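J domain-containing protein required for chloroplast accumulation response 1 (Arabidopsis thaliana, PDB 3AG7) supplies, through this auxilin-like C-terminal J domain, the co-chaperone activity required for chloroplast photorelocation movement, in which the whole protein modulates chloroplast actin filaments. Local coordinates at residues V57-P70 with V89-N101. Residues are numbered along the deposited sequence; the frame is centred on the assembly and turned at random.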
loop_
_atom_site.group_PDB
_atom_site.type_symbol
_atom_site.label_atom_id
_atom_site.label_comp_id
_atom_site.label_asym_id
_atom_site.label_seq_id
_atom_site.Cartn_x
_atom_site.Cartn_y
_atom_site.Cartn_z
ATOM N N VAL A 57 -6.786 -8.263 -10.383
ATOM C CA VAL A 57 -5.937 -8.164 -9.175
ATOM C C VAL A 57 -4.547 -7.696 -9.599
ATOM O O VAL A 57 -3.992 -6.775 -9.005
ATOM C CB VAL A 57 -5.879 -9.459 -8.390
ATOM C CG1 VAL A 57 -4.912 -9.310 -7.208
ATOM C CG2 VAL A 57 -7.305 -9.823 -7.889
ATOM N N ARG A 58 -3.982 -8.364 -10.598
ATOM C CA ARG A 58 -2.656 -8.036 -11.111
ATOM C C ARG A 58 -2.562 -6.621 -11.620
ATOM O O ARG A 58 -1.530 -5.957 -11.436
ATOM C CB ARG A 58 -2.198 -9.069 -12.152
ATOM C CG ARG A 58 -2.089 -10.436 -11.538
ATOM C CD ARG A 58 -1.407 -11.474 -12.428
ATOM N NE ARG A 58 -1.091 -12.668 -11.624
ATOM C CZ ARG A 58 -1.926 -13.688 -11.434
ATOM N NH1 ARG A 58 -3.118 -13.713 -12.035
ATOM N NH2 ARG A 58 -1.568 -14.705 -10.660
ATOM N N LYS A 59 -3.624 -6.140 -12.269
ATOM C CA LYS A 59 -3.604 -4.775 -12.722
ATOM C C LYS A 59 -3.577 -3.753 -11.577
ATOM O O LYS A 59 -2.799 -2.759 -11.595
ATOM C CB LYS A 59 -4.780 -4.516 -13.641
ATOM C CG LYS A 59 -4.700 -3.124 -14.206
ATOM C CD LYS A 59 -5.569 -3.028 -15.415
ATOM C CE LYS A 59 -4.707 -2.887 -16.650
ATOM N NZ LYS A 59 -5.488 -2.055 -17.578
ATOM N N SER A 60 -4.394 -4.020 -10.562
ATOM C CA SER A 60 -4.484 -3.127 -9.417
ATOM C C SER A 60 -3.175 -3.181 -8.616
ATOM O O SER A 60 -2.674 -2.171 -8.115
ATOM C CB SER A 60 -5.690 -3.515 -8.563
ATOM O OG SER A 60 -6.896 -3.032 -9.132
ATOM N N TYR A 61 -2.581 -4.360 -8.553
ATOM C CA TYR A 61 -1.278 -4.484 -7.909
ATOM C C TYR A 61 -0.214 -3.677 -8.636
ATOM O O TYR A 61 0.535 -2.912 -8.028
ATOM C CB TYR A 61 -0.858 -5.942 -7.873
ATOM C CG TYR A 61 0.483 -6.128 -7.222
ATOM C CD1 TYR A 61 0.654 -5.894 -5.873
ATOM C CD2 TYR A 61 1.575 -6.555 -7.960
ATOM C CE1 TYR A 61 1.894 -6.059 -5.269
ATOM C CE2 TYR A 61 2.833 -6.755 -7.343
ATOM C CZ TYR A 61 2.968 -6.465 -6.015
ATOM O OH TYR A 61 4.176 -6.655 -5.369
ATOM N N GLN A 62 -0.202 -3.770 -9.958
ATOM C CA GLN A 62 0.737 -2.964 -10.761
ATOM C C GLN A 62 0.575 -1.466 -10.448
ATOM O O GLN A 62 1.550 -0.730 -10.227
ATOM C CB GLN A 62 0.480 -3.231 -12.253
ATOM C CG GLN A 62 1.350 -2.387 -13.157
ATOM C CD GLN A 62 0.828 -2.371 -14.553
ATOM O OE1 GLN A 62 0.419 -3.401 -15.085
ATOM N NE2 GLN A 62 0.933 -1.221 -15.183
ATOM N N ARG A 63 -0.662 -0.991 -10.443
ATOM C CA ARG A 63 -0.912 0.404 -10.128
ATOM C C ARG A 63 -0.369 0.807 -8.773
ATOM O O ARG A 63 0.185 1.899 -8.648
ATOM C CB ARG A 63 -2.389 0.740 -10.283
ATOM C CG ARG A 63 -2.831 0.607 -11.728
ATOM C CD ARG A 63 -4.017 1.533 -11.991
ATOM N NE ARG A 63 -4.521 1.423 -13.363
ATOM C CZ ARG A 63 -5.561 0.666 -13.703
ATOM N NH1 ARG A 63 -6.184 -0.035 -12.776
ATOM N NH2 ARG A 63 -5.966 0.593 -14.969
ATOM N N ALA A 64 -0.547 -0.051 -7.766
ATOM C CA ALA A 64 -0.011 0.211 -6.422
ATOM C C ALA A 64 1.523 0.222 -6.427
ATOM O O ALA A 64 2.137 1.060 -5.780
ATOM C CB ALA A 64 -0.540 -0.824 -5.378
ATOM N N LEU A 65 2.143 -0.711 -7.134
ATOM C CA LEU A 65 3.618 -0.718 -7.259
ATOM C C LEU A 65 4.133 0.595 -7.801
ATOM O O LEU A 65 5.175 1.103 -7.372
ATOM C CB LEU A 65 4.054 -1.779 -8.265
ATOM C CG LEU A 65 4.948 -2.938 -7.864
ATOM C CD1 LEU A 65 4.539 -3.487 -6.504
ATOM C CD2 LEU A 65 4.856 -4.001 -8.959
ATOM N N LEU A 66 3.445 1.090 -8.826
ATOM C CA LEU A 66 3.934 2.254 -9.546
ATOM C C LEU A 66 3.852 3.492 -8.694
ATOM O O LEU A 66 4.521 4.504 -9.007
ATOM C CB LEU A 66 3.180 2.442 -10.865
ATOM C CG LEU A 66 3.471 1.349 -11.891
ATOM C CD1 LEU A 66 2.673 1.640 -13.149
ATOM C CD2 LEU A 66 4.971 1.211 -12.217
ATOM N N ILE A 67 3.019 3.441 -7.653
ATOM C CA ILE A 67 2.941 4.497 -6.642
ATOM C C ILE A 67 3.910 4.275 -5.480
ATOM O O ILE A 67 4.559 5.225 -5.003
ATOM C CB ILE A 67 1.502 4.659 -6.094
ATOM C CG1 ILE A 67 0.596 5.075 -7.243
ATOM C CG2 ILE A 67 1.454 5.646 -4.886
ATOM C CD1 ILE A 67 -0.908 5.142 -6.915
ATOM N N LEU A 68 3.969 3.046 -4.996
ATOM C CA LEU A 68 4.600 2.767 -3.698
ATOM C C LEU A 68 6.046 2.239 -3.793
ATOM O O LEU A 68 6.788 2.176 -2.790
ATOM C CB LEU A 68 3.731 1.771 -2.917
ATOM C CG LEU A 68 2.459 2.346 -2.321
ATOM C CD1 LEU A 68 1.653 1.179 -1.749
ATOM C CD2 LEU A 68 2.738 3.398 -1.232
ATOM N N HIS A 69 6.460 1.842 -4.992
ATOM C CA HIS A 69 7.794 1.294 -5.170
ATOM C C HIS A 69 8.815 2.367 -4.779
ATOM O O HIS A 69 8.724 3.504 -5.243
ATOM C CB HIS A 69 7.993 0.840 -6.635
ATOM C CG HIS A 69 9.299 0.143 -6.868
ATOM N ND1 HIS A 69 9.406 -1.197 -7.193
ATOM C CD2 HIS A 69 10.562 0.626 -6.849
ATOM C CE1 HIS A 69 10.686 -1.504 -7.343
ATOM N NE2 HIS A 69 11.398 -0.410 -7.161
ATOM N N PRO A 70 9.813 2.010 -3.931
ATOM C CA PRO A 70 10.712 3.026 -3.391
ATOM C C PRO A 70 11.411 3.788 -4.499
ATOM O O PRO A 70 11.713 4.973 -4.340
ATOM C CB PRO A 70 11.725 2.201 -2.533
ATOM C CG PRO A 70 11.577 0.847 -2.986
ATOM C CD PRO A 70 10.229 0.653 -3.547
ATOM N N VAL A 89 3.879 0.177 3.887
ATOM C CA VAL A 89 2.728 -0.305 3.136
ATOM C C VAL A 89 3.157 -1.287 2.036
ATOM O O VAL A 89 2.525 -2.343 1.799
ATOM C CB VAL A 89 1.927 0.873 2.555
ATOM C CG1 VAL A 89 0.820 0.361 1.660
ATOM C CG2 VAL A 89 1.351 1.727 3.717
ATOM N N PHE A 90 4.281 -0.972 1.414
ATOM C CA PHE A 90 4.810 -1.782 0.326
ATOM C C PHE A 90 5.202 -3.155 0.842
ATOM O O PHE A 90 4.980 -4.137 0.163
ATOM C CB PHE A 90 6.035 -1.076 -0.279
ATOM C CG PHE A 90 6.528 -1.709 -1.532
ATOM C CD1 PHE A 90 5.737 -1.719 -2.678
ATOM C CD2 PHE A 90 7.751 -2.326 -1.570
ATOM C CE1 PHE A 90 6.194 -2.289 -3.833
ATOM C CE2 PHE A 90 8.201 -2.939 -2.759
ATOM C CZ PHE A 90 7.425 -2.929 -3.852
ATOM N N GLU A 91 5.832 -3.212 2.016
ATOM C CA GLU A 91 6.099 -4.528 2.666
ATOM C C GLU A 91 4.836 -5.380 2.791
ATOM O O GLU A 91 4.859 -6.581 2.463
ATOM C CB GLU A 91 6.718 -4.354 4.051
ATOM C CG GLU A 91 8.119 -3.819 4.025
ATOM C CD GLU A 91 8.699 -3.672 5.438
ATOM O OE1 GLU A 91 7.941 -3.781 6.448
ATOM O OE2 GLU A 91 9.926 -3.466 5.530
ATOM N N LEU A 92 3.730 -4.767 3.236
ATOM C CA LEU A 92 2.452 -5.483 3.394
ATOM C C LEU A 92 1.945 -5.950 2.060
ATOM O O LEU A 92 1.536 -7.098 1.928
ATOM C CB LEU A 92 1.407 -4.611 4.081
ATOM C CG LEU A 92 1.693 -4.289 5.551
ATOM C CD1 LEU A 92 0.942 -3.038 5.980
ATOM C CD2 LEU A 92 1.358 -5.473 6.460
ATOM N N LEU A 93 2.032 -5.073 1.059
ATOM C CA LEU A 93 1.547 -5.396 -0.288
ATOM C C LEU A 93 2.332 -6.576 -0.863
ATOM O O LEU A 93 1.738 -7.524 -1.410
ATOM C CB LEU A 93 1.628 -4.169 -1.206
ATOM C CG LEU A 93 0.527 -3.143 -0.945
ATOM C CD1 LEU A 93 0.668 -1.971 -1.914
ATOM C CD2 LEU A 93 -0.884 -3.724 -1.107
ATOM N N GLN A 94 3.661 -6.550 -0.718
ATOM C CA GLN A 94 4.468 -7.630 -1.300
ATOM C C GLN A 94 4.143 -8.982 -0.680
ATOM O O GLN A 94 4.154 -10.004 -1.366
ATOM C CB GLN A 94 5.959 -7.336 -1.139
ATOM C CG GLN A 94 6.450 -6.241 -2.008
ATOM C CD GLN A 94 7.811 -6.570 -2.590
ATOM O OE1 GLN A 94 8.845 -6.315 -1.970
ATOM N NE2 GLN A 94 7.813 -7.163 -3.795
ATOM N N GLU A 95 3.951 -8.990 0.634
ATOM C CA GLU A 95 3.681 -10.225 1.389
ATOM C C GLU A 95 2.338 -10.739 0.895
ATOM O O GLU A 95 2.156 -11.946 0.718
ATOM C CB GLU A 95 3.631 -9.884 2.900
ATOM C CG GLU A 95 3.141 -11.020 3.877
ATOM C CD GLU A 95 2.527 -10.587 5.294
ATOM O OE1 GLU A 95 2.313 -9.368 5.692
ATOM O OE2 GLU A 95 2.221 -11.566 6.036
ATOM N N ALA A 96 1.388 -9.810 0.661
ATOM C CA ALA A 96 0.059 -10.240 0.225
ATOM C C ALA A 96 0.029 -10.715 -1.218
ATOM O O ALA A 96 -0.695 -11.661 -1.545
ATOM C CB ALA A 96 -0.979 -9.106 0.461
ATOM N N TRP A 97 0.815 -10.073 -2.080
ATOM C CA TRP A 97 1.002 -10.483 -3.480
ATOM C C TRP A 97 1.549 -11.901 -3.589
ATOM O O TRP A 97 1.052 -12.750 -4.358
ATOM C CB TRP A 97 1.976 -9.496 -4.130
ATOM C CG TRP A 97 2.421 -9.834 -5.539
ATOM C CD1 TRP A 97 3.692 -10.142 -5.943
ATOM C CD2 TRP A 97 1.618 -9.820 -6.734
ATOM N NE1 TRP A 97 3.726 -10.343 -7.306
ATOM C CE2 TRP A 97 2.475 -10.139 -7.815
ATOM C CE3 TRP A 97 0.264 -9.560 -6.998
ATOM C CZ2 TRP A 97 2.025 -10.199 -9.140
ATOM C CZ3 TRP A 97 -0.192 -9.647 -8.317
ATOM C CH2 TRP A 97 0.690 -9.972 -9.364
ATOM N N ASP A 98 2.526 -12.210 -2.746
ATOM C CA ASP A 98 3.056 -13.562 -2.791
ATOM C C ASP A 98 2.023 -14.618 -2.354
ATOM O O ASP A 98 1.955 -15.682 -2.942
ATOM C CB ASP A 98 4.338 -13.645 -1.959
ATOM C CG ASP A 98 4.971 -15.003 -2.057
ATOM O OD1 ASP A 98 5.732 -15.242 -3.033
ATOM O OD2 ASP A 98 4.645 -15.836 -1.200
ATOM N N HIS A 99 1.225 -14.314 -1.331
ATOM C CA HIS A 99 0.123 -15.194 -0.920
ATOM C C HIS A 99 -0.940 -15.351 -2.012
ATOM O O HIS A 99 -1.372 -16.458 -2.305
ATOM C CB HIS A 99 -0.510 -14.650 0.372
ATOM C CG HIS A 99 -1.632 -15.479 0.911
ATOM N ND1 HIS A 99 -1.420 -16.594 1.698
ATOM C CD2 HIS A 99 -2.976 -15.311 0.845
ATOM C CE1 HIS A 99 -2.587 -17.096 2.065
ATOM N NE2 HIS A 99 -3.545 -16.336 1.561
ATOM N N PHE A 100 -1.349 -14.247 -2.624
ATOM C CA PHE A 100 -2.301 -14.276 -3.738
ATOM C C PHE A 100 -1.871 -15.256 -4.837
ATOM O O PHE A 100 -2.700 -16.043 -5.359
ATOM C CB PHE A 100 -2.485 -12.849 -4.314
ATOM C CG PHE A 100 -3.221 -12.809 -5.635
ATOM C CD1 PHE A 100 -4.579 -13.103 -5.697
ATOM C CD2 PHE A 100 -2.533 -12.527 -6.840
ATOM C CE1 PHE A 100 -5.253 -13.097 -6.953
ATOM C CE2 PHE A 100 -3.188 -12.560 -8.076
ATOM C CZ PHE A 100 -4.552 -12.857 -8.129
ATOM N N ASN A 101 -0.599 -15.197 -5.213
ATOM C CA ASN A 101 -0.091 -15.963 -6.347
ATOM C C ASN A 101 0.095 -17.441 -6.039
ATOM O O ASN A 101 0.409 -18.221 -6.923
ATOM C CB ASN A 101 1.194 -15.357 -6.904
ATOM C CG ASN A 101 0.931 -14.190 -7.828
ATOM O OD1 ASN A 101 0.283 -14.336 -8.868
ATOM N ND2 ASN A 101 1.378 -13.014 -7.429
HETATM O O HOH W 1 1.585 -13.060 -11.040
#
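Y61 and W97 lie flat on each other in an offset stack: the phenol and the five-membered ring of the indole are 5° from parallel, with centroids 3.9 Å apart. Both side chains leave their helices with CG anti to the backbone N, which sends each ring across the interface. N101 ND2 lies over the indole face opposite Y61, within a weak hydrogen bond to W97 O; both faces are thus covered. R58 runs past the indole edge, its CG 3.6 Å from W97 CH2, and R58 NH2 donates to N101 OD1 (2.6 Å, N-H...O 149°). A water accepting from R58 NE and donating to N101 OD1 closes a second path between them. F100 CE2 lies over one face of the R58 guanidinium, and V57 CG1 makes a CH-pi contact over a face of the F100 ring. Toward the other end, L65 CD1 meets the F90 edge at CE1 (3.4 Å), H69 CA and P70 CD cover one F90 face, and L68 CD1 presses unusually tightly on L93 CD1 (3.3 Å). H69-P70 begin the HPD motif, which in J domains generally engages Hsp70 and probably does so here. These contacts join helices 54-68 and 80-100, whose segments 57-68 and 89-100 run near-antiparallel (152°); L93 and V57 also touch helix 26-30, and L92 packs on helix 5-19.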